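Local coordinates for protein A6 homolog (Fowlpox virus, PDB 6BR8) that binds phospholipids through its C-terminal part and is probably essential for the transition from immature to mature virion, at residues E238-F241 against D242-E246; N184-Q187 against G188-E192. All coordinates share one frame; numbering follows the deposited sequence.

Contact 1 (E238-F241 against D242-E246). With PGV ((1R)-2-{[{[(2S)-2,3-dihydroxypropyl]oxy}(hydroxy)phosphoryl]oxy}-1-[(palmitoyloxy)methyl]ethyl (11E)-octadec-11-enoate), chain F.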
loop_
_atom_site.group_PDB
_atom_site.type_symbol
_atom_site.label_atom_id
_atom_site.label_comp_id
_atom_site.label_asym_id
_atom_site.label_seq_id
_atom_site.Cartn_x
_atom_site.Cartn_y
_atom_site.Cartn_z
ATOM N N GLU A 238 5.824 14.396 -9.234
ATOM C CA GLU A 238 4.859 14.735 -10.279
ATOM C C GLU A 238 4.927 13.714 -11.409
ATOM O O GLU A 238 3.916 13.113 -11.783
ATOM C CB GLU A 238 5.117 16.168 -10.788
ATOM C CG GLU A 238 4.368 16.619 -12.067
ATOM C CD GLU A 238 2.866 16.818 -11.846
ATOM O OE1 GLU A 238 2.480 17.245 -10.752
ATOM O OE2 GLU A 238 2.077 16.610 -12.776
ATOM N N PHE A 239 6.125 13.419 -11.890
ATOM C CA PHE A 239 6.242 12.461 -12.982
ATOM C C PHE A 239 5.775 11.060 -12.581
ATOM O O PHE A 239 5.124 10.369 -13.371
ATOM C CB PHE A 239 7.675 12.407 -13.464
ATOM C CG PHE A 239 7.932 11.258 -14.349
ATOM C CD1 PHE A 239 7.574 11.322 -15.683
ATOM C CD2 PHE A 239 8.536 10.112 -13.864
ATOM C CE1 PHE A 239 7.819 10.255 -16.524
ATOM C CE2 PHE A 239 8.783 9.054 -14.694
ATOM C CZ PHE A 239 8.424 9.120 -16.025
ATOM N N ILE A 240 6.116 10.607 -11.375
ATOM C CA ILE A 240 5.640 9.304 -10.933
ATOM C C ILE A 240 4.120 9.275 -10.891
ATOM O O ILE A 240 3.486 8.292 -11.310
ATOM C CB ILE A 240 6.229 8.958 -9.556
ATOM C CG1 ILE A 240 7.732 8.689 -9.670
ATOM C CG2 ILE A 240 5.449 7.766 -8.945
ATOM C CD1 ILE A 240 8.417 8.509 -8.343
ATOM N N PHE A 241 3.511 10.339 -10.361
ATOM C CA PHE A 241 2.060 10.351 -10.176
ATOM C C PHE A 241 1.345 10.433 -11.523
ATOM O O PHE A 241 0.353 9.727 -11.760
ATOM C CB PHE A 241 1.651 11.518 -9.267
ATOM C CG PHE A 241 1.660 11.183 -7.794
ATOM C CD1 PHE A 241 2.714 10.492 -7.232
ATOM C CD2 PHE A 241 0.620 11.561 -6.976
ATOM C CE1 PHE A 241 2.737 10.173 -5.880
ATOM C CE2 PHE A 241 0.635 11.250 -5.614
ATOM C CZ PHE A 241 1.716 10.550 -5.069
ATOM N N ASP A 242 1.838 11.285 -12.424
ATOM C CA ASP A 242 1.268 11.325 -13.763
ATOM C C ASP A 242 1.446 10.003 -14.472
ATOM O O ASP A 242 0.638 9.655 -15.332
ATOM C CB ASP A 242 1.884 12.436 -14.609
ATOM C CG ASP A 242 1.450 13.824 -14.161
ATOM O OD1 ASP A 242 2.067 14.806 -14.626
ATOM O OD2 ASP A 242 0.510 13.934 -13.341
ATOM N N PHE A 243 2.501 9.266 -14.139
ATOM C CA PHE A 243 2.785 8.006 -14.814
ATOM C C PHE A 243 1.778 6.937 -14.431
ATOM O O PHE A 243 1.175 6.299 -15.302
ATOM C CB PHE A 243 4.183 7.535 -14.463
ATOM C CG PHE A 243 4.500 6.168 -14.984
ATOM C CD1 PHE A 243 4.191 5.034 -14.241
ATOM C CD2 PHE A 243 5.100 6.014 -16.220
ATOM C CE1 PHE A 243 4.469 3.786 -14.715
ATOM C CE2 PHE A 243 5.397 4.738 -16.705
ATOM C CZ PHE A 243 5.079 3.632 -15.946
ATOM N N ILE A 244 1.631 6.709 -13.125
ATOM C CA ILE A 244 0.636 5.791 -12.608
ATOM C C ILE A 244 -0.749 6.190 -13.106
ATOM O O ILE A 244 -1.586 5.329 -13.411
ATOM C CB ILE A 244 0.754 5.755 -11.069
ATOM C CG1 ILE A 244 2.019 5.008 -10.675
ATOM C CG2 ILE A 244 -0.463 5.117 -10.408
ATOM C CD1 ILE A 244 2.202 4.891 -9.196
ATOM N N GLN A 245 -0.994 7.493 -13.269
ATOM C CA GLN A 245 -2.296 7.921 -13.775
ATOM C C GLN A 245 -2.503 7.491 -15.219
ATOM O O GLN A 245 -3.574 6.995 -15.575
ATOM C CB GLN A 245 -2.466 9.430 -13.664
ATOM C CG GLN A 245 -3.768 9.850 -14.344
ATOM C CD GLN A 245 -4.072 11.314 -14.239
ATOM O OE1 GLN A 245 -3.613 11.994 -13.319
ATOM N NE2 GLN A 245 -4.862 11.816 -15.180
ATOM N N GLU A 246 -1.496 7.661 -16.071
ATOM C CA GLU A 246 -1.713 7.358 -17.478
ATOM C C GLU A 246 -1.700 5.860 -17.748
ATOM O O GLU A 246 -2.438 5.379 -18.606
ATOM C CB GLU A 246 -0.675 8.070 -18.339
ATOM C CG GLU A 246 -0.627 9.595 -18.166
HETATM C C01 PGV F . -8.568 8.796 -15.279
HETATM C C02 PGV F . -10.018 8.090 -15.471
HETATM C C03 PGV F . -11.062 8.924 -14.683
HETATM C C04 PGV F . -12.790 11.273 -16.347
HETATM C C05 PGV F . -11.351 11.840 -16.540
HETATM C C06 PGV F . -11.372 13.063 -17.542
HETATM O O01 PGV F . -9.923 6.784 -14.943
HETATM O O02 PGV F . -9.540 7.191 -12.782
HETATM O O03 PGV F . -8.732 10.156 -14.860
HETATM O O04 PGV F . -8.691 11.595 -13.155
HETATM O O05 PGV F . -10.625 10.780 -17.135
HETATM O O06 PGV F . -12.156 12.711 -18.676
HETATM O O11 PGV F . -12.375 8.455 -14.835
HETATM O O12 PGV F . -12.914 10.060 -17.043
HETATM O O13 PGV F . -14.708 8.530 -15.989
HETATM O O14 PGV F . -12.759 7.456 -17.241
HETATM C C1 PGV F . -10.213 6.577 -13.616
HETATM C C2 PGV F . -11.328 5.624 -13.183
HETATM C C3 PGV F . -11.050 4.879 -11.874
HETATM C C4 PGV F . -11.024 5.808 -10.636
HETATM C C5 PGV F . -10.419 5.133 -9.399
HETATM C C6 PGV F . -9.170 5.861 -8.919
HETATM C C7 PGV F . -8.255 4.985 -8.055
HETATM C C8 PGV F . -8.998 4.048 -7.071
HETATM C C9 PGV F . -8.011 3.159 -6.252
HETATM C C10 PGV F . -6.527 3.528 -6.521
HETATM C C19 PGV F . -8.304 10.515 -13.601
HETATM C C20 PGV F . -7.409 9.647 -12.756
HETATM C C21 PGV F . -7.092 10.287 -11.381
HETATM C C22 PGV F . -5.584 10.294 -11.165
HETATM C C23 PGV F . -5.132 9.628 -9.856
HETATM C C24 PGV F . -3.607 9.538 -9.812
HETATM C C25 PGV F . -3.100 8.578 -8.740
HETATM C C26 PGV F . -1.693 8.925 -8.254
HETATM C C27 PGV F . -1.334 8.244 -6.907
HETATM C C28 PGV F . 0.165 7.879 -6.824
HETATM C C29 PGV F . 0.535 6.924 -5.654
HETATM C C30 PGV F . 1.791 6.057 -5.977
HETATM C C31 PGV F . 2.693 5.706 -4.757
HETATM C C32 PGV F . 4.208 5.943 -5.045
HETATM C C33 PGV F . 4.818 7.154 -4.290
HETATM C C34 PGV F . 5.946 7.826 -5.096
#

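Contact 2 (N184-Q187 against G188-E192)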
loop_
_atom_site.group_PDB
_atom_site.type_symbol
_atom_site.label_atom_id
_atom_site.label_comp_id
_atom_site.label_asym_id
_atom_site.label_seq_id
_atom_site.Cartn_x
_atom_site.Cartn_y
_atom_site.Cartn_z
ATOM N N ASN A 184 -19.502 -0.142 8.407
ATOM C CA ASN A 184 -18.379 0.159 9.281
ATOM C C ASN A 184 -17.240 -0.851 9.174
ATOM O O ASN A 184 -16.086 -0.495 9.431
ATOM C CB ASN A 184 -18.862 0.219 10.734
ATOM C CG ASN A 184 -19.650 -1.024 11.141
ATOM O OD1 ASN A 184 -19.080 -2.097 11.359
ATOM N ND2 ASN A 184 -20.966 -0.883 11.242
ATOM N N ASN A 185 -17.541 -2.094 8.795
ATOM C CA ASN A 185 -16.585 -3.188 8.715
ATOM C C ASN A 185 -15.979 -3.277 7.315
ATOM O O ASN A 185 -16.348 -2.539 6.401
ATOM C CB ASN A 185 -17.274 -4.497 9.079
ATOM C CG ASN A 185 -18.500 -4.745 8.234
ATOM O OD1 ASN A 185 -18.420 -5.349 7.165
ATOM N ND2 ASN A 185 -19.638 -4.233 8.683
ATOM N N ILE A 186 -15.056 -4.222 7.129
ATOM C CA ILE A 186 -14.358 -4.312 5.847
ATOM C C ILE A 186 -15.283 -4.867 4.764
ATOM O O ILE A 186 -15.252 -4.414 3.613
ATOM C CB ILE A 186 -13.049 -5.129 5.978
ATOM C CG1 ILE A 186 -12.214 -4.982 4.719
ATOM C CG2 ILE A 186 -13.285 -6.617 6.251
ATOM C CD1 ILE A 186 -11.701 -3.578 4.503
ATOM N N GLN A 187 -16.152 -5.817 5.114
ATOM C CA GLN A 187 -17.055 -6.365 4.109
ATOM C C GLN A 187 -18.098 -5.339 3.680
ATOM O O GLN A 187 -18.239 -5.038 2.486
ATOM C CB GLN A 187 -17.730 -7.623 4.622
ATOM C CG GLN A 187 -18.353 -8.400 3.494
ATOM C CD GLN A 187 -17.389 -8.597 2.346
ATOM O OE1 GLN A 187 -17.685 -8.250 1.205
ATOM N NE2 GLN A 187 -16.223 -9.149 2.643
ATOM N N GLY A 188 -18.848 -4.799 4.642
ATOM C CA GLY A 188 -19.730 -3.681 4.342
ATOM C C GLY A 188 -19.058 -2.609 3.500
ATOM O O GLY A 188 -19.606 -2.157 2.493
ATOM N N LEU A 189 -17.847 -2.208 3.878
ATOM C CA LEU A 189 -17.184 -1.161 3.107
ATOM C C LEU A 189 -16.900 -1.632 1.684
ATOM O O LEU A 189 -17.102 -0.888 0.720
ATOM C CB LEU A 189 -15.892 -0.700 3.797
ATOM C CG LEU A 189 -15.371 0.641 3.233
ATOM C CD1 LEU A 189 -16.525 1.597 3.068
ATOM C CD2 LEU A 189 -14.275 1.316 4.075
ATOM N N ILE A 190 -16.442 -2.866 1.525
ATOM C CA ILE A 190 -16.197 -3.385 0.183
ATOM C C ILE A 190 -17.485 -3.386 -0.630
ATOM O O ILE A 190 -17.502 -2.991 -1.802
ATOM C CB ILE A 190 -15.600 -4.799 0.264
ATOM C CG1 ILE A 190 -14.155 -4.748 0.759
ATOM C CG2 ILE A 190 -15.722 -5.491 -1.067
ATOM C CD1 ILE A 190 -13.675 -6.096 1.255
ATOM N N SER A 191 -18.582 -3.840 -0.023
ATOM C CA SER A 191 -19.827 -3.955 -0.769
ATOM C C SER A 191 -20.394 -2.585 -1.130
ATOM O O SER A 191 -20.965 -2.419 -2.213
ATOM C CB SER A 191 -20.838 -4.772 0.031
ATOM O OG SER A 191 -21.942 -5.124 -0.778
ATOM N N GLU A 192 -20.274 -1.601 -0.225
ATOM C CA GLU A 192 -20.753 -0.240 -0.514
ATOM C C GLU A 192 -20.051 0.353 -1.726
ATOM O O GLU A 192 -20.687 0.970 -2.585
ATOM C CB GLU A 192 -20.541 0.691 0.681
ATOM C CG GLU A 192 -20.692 2.165 0.314
ATOM C CD GLU A 192 -22.142 2.621 0.073
ATOM O OE1 GLU A 192 -23.101 1.829 0.288
ATOM O OE2 GLU A 192 -22.317 3.785 -0.355
#

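Contact 1 (E238-F241 against D242-E246)
Glu238 and Asp242, one turn apart on helix 237-249, bring their carboxylates together, Glu238 OE2 lying 2.6 Å from Asp242 OD1. The two acid planes stand 77° apart. Glu238 is bent at chi2 (70°), which swings its acid along the helix toward the next turn. Lys212, which forms a salt bridge with Asp242 OD2 and a long, weak ion pair with Glu238 OE2, probably offsets part of the negative charge. Beneath the acids, Asp242 N donates an almost straight bond of 2.8 Å to Glu238 O.

A different side of the same turns meets lipid. The phosphatidylglycerol acyl chain runs over one face of the Phe241 ring, with C28 3.4 Å above the ring plane and over its centre. Farther along the chain, Ile244 CD1 touches C30 at 3.4 Å, and Ile240 CG2 meets the terminal carbon C34 at 3.9 Å. The extended Gln245 side chain lies beside the carbons nearer the ester, its OE1 3.4 Å from C22. Phe239, Ile240 and Phe243 touch phosphatidylethanolamine, so one helix serves two kinds of lipid. Phe241 also packs on Leu215 and Ile216 of helix 212-225 and on Tyr208 of helix 197-210, itself part of the same phosphatidylglycerol pocket, where Gln245 also rests; Glu238 leans on Ile216.

Contact 2 (N184-Q187 against G188-E192)
Asn185 OD1 takes the backbone N-H of Gly188 in a 2.6 Å bond, the side-chain cap at the start of helix 186-195. The first turn of any helix leaves N-H groups with no carbonyl of a preceding turn to meet, and here the N-cap asparagine supplies one acceptor. Its chi1 of 55° tucks CG between the backbone N and the carbonyl carbon, turning the amide back over the opening turn. The N-H points well at the oxygen (162°), yet the donor sits above the carbonyl plane, 38° out of it, rather than on a lone pair. The other end of the amide is held loosely, ND2 giving a weak 3.5 Å bond to Asn184 OD1.

The N-cap residue also uses its backbone: Asn185 O accepts from Leu189 N at 3.0 Å, starting the regular i to i+4 pattern. Ile186 O then receives Ile190 N, and Gln187 O receives Ser191 N at 2.8 Å. The Ile190 side chain also packs against the Ile186 carbonyl, CG1 lying 3.1 Å from Ile186 O. Beyond it, Ile190 CD1 meets Ile186 CG1 at 3.9 Å, forming an apolar i, i+4 pair. The Gln187 chain is bent beyond CG, and its OE1 comes within 4.1 Å of Ile190 CG2 where the two side chains cross. Ile186, Gln187 and Ile190 all lean on helix 5-26, meeting Val12, Leu15 or Lys16, while the capping amide remains on the exposed side. Together, the side-chain bond to N3 and the first i to i+4 backbone bond make this a classic asparagine N-cap.

Followed from the N terminus, the chain reaches contact 2 first, where a loop gives way to helix 186-195; helices 197-210 and 212-225 and the short strand 228-230 then intervene before contact 1 on helix 237-249. Each contact is local and closes no long loop, and the two lie in series, neither nesting nor crossing. Their centres are 29 Å apart, with nearest atoms about 20 Å apart, so they do not touch. Both are short-range contacts within one helix or at its start: contact 2 begins a helix set against helix 5-26, whereas contact 1 joins a lipid-lining helix to helices 197-210 and 212-225.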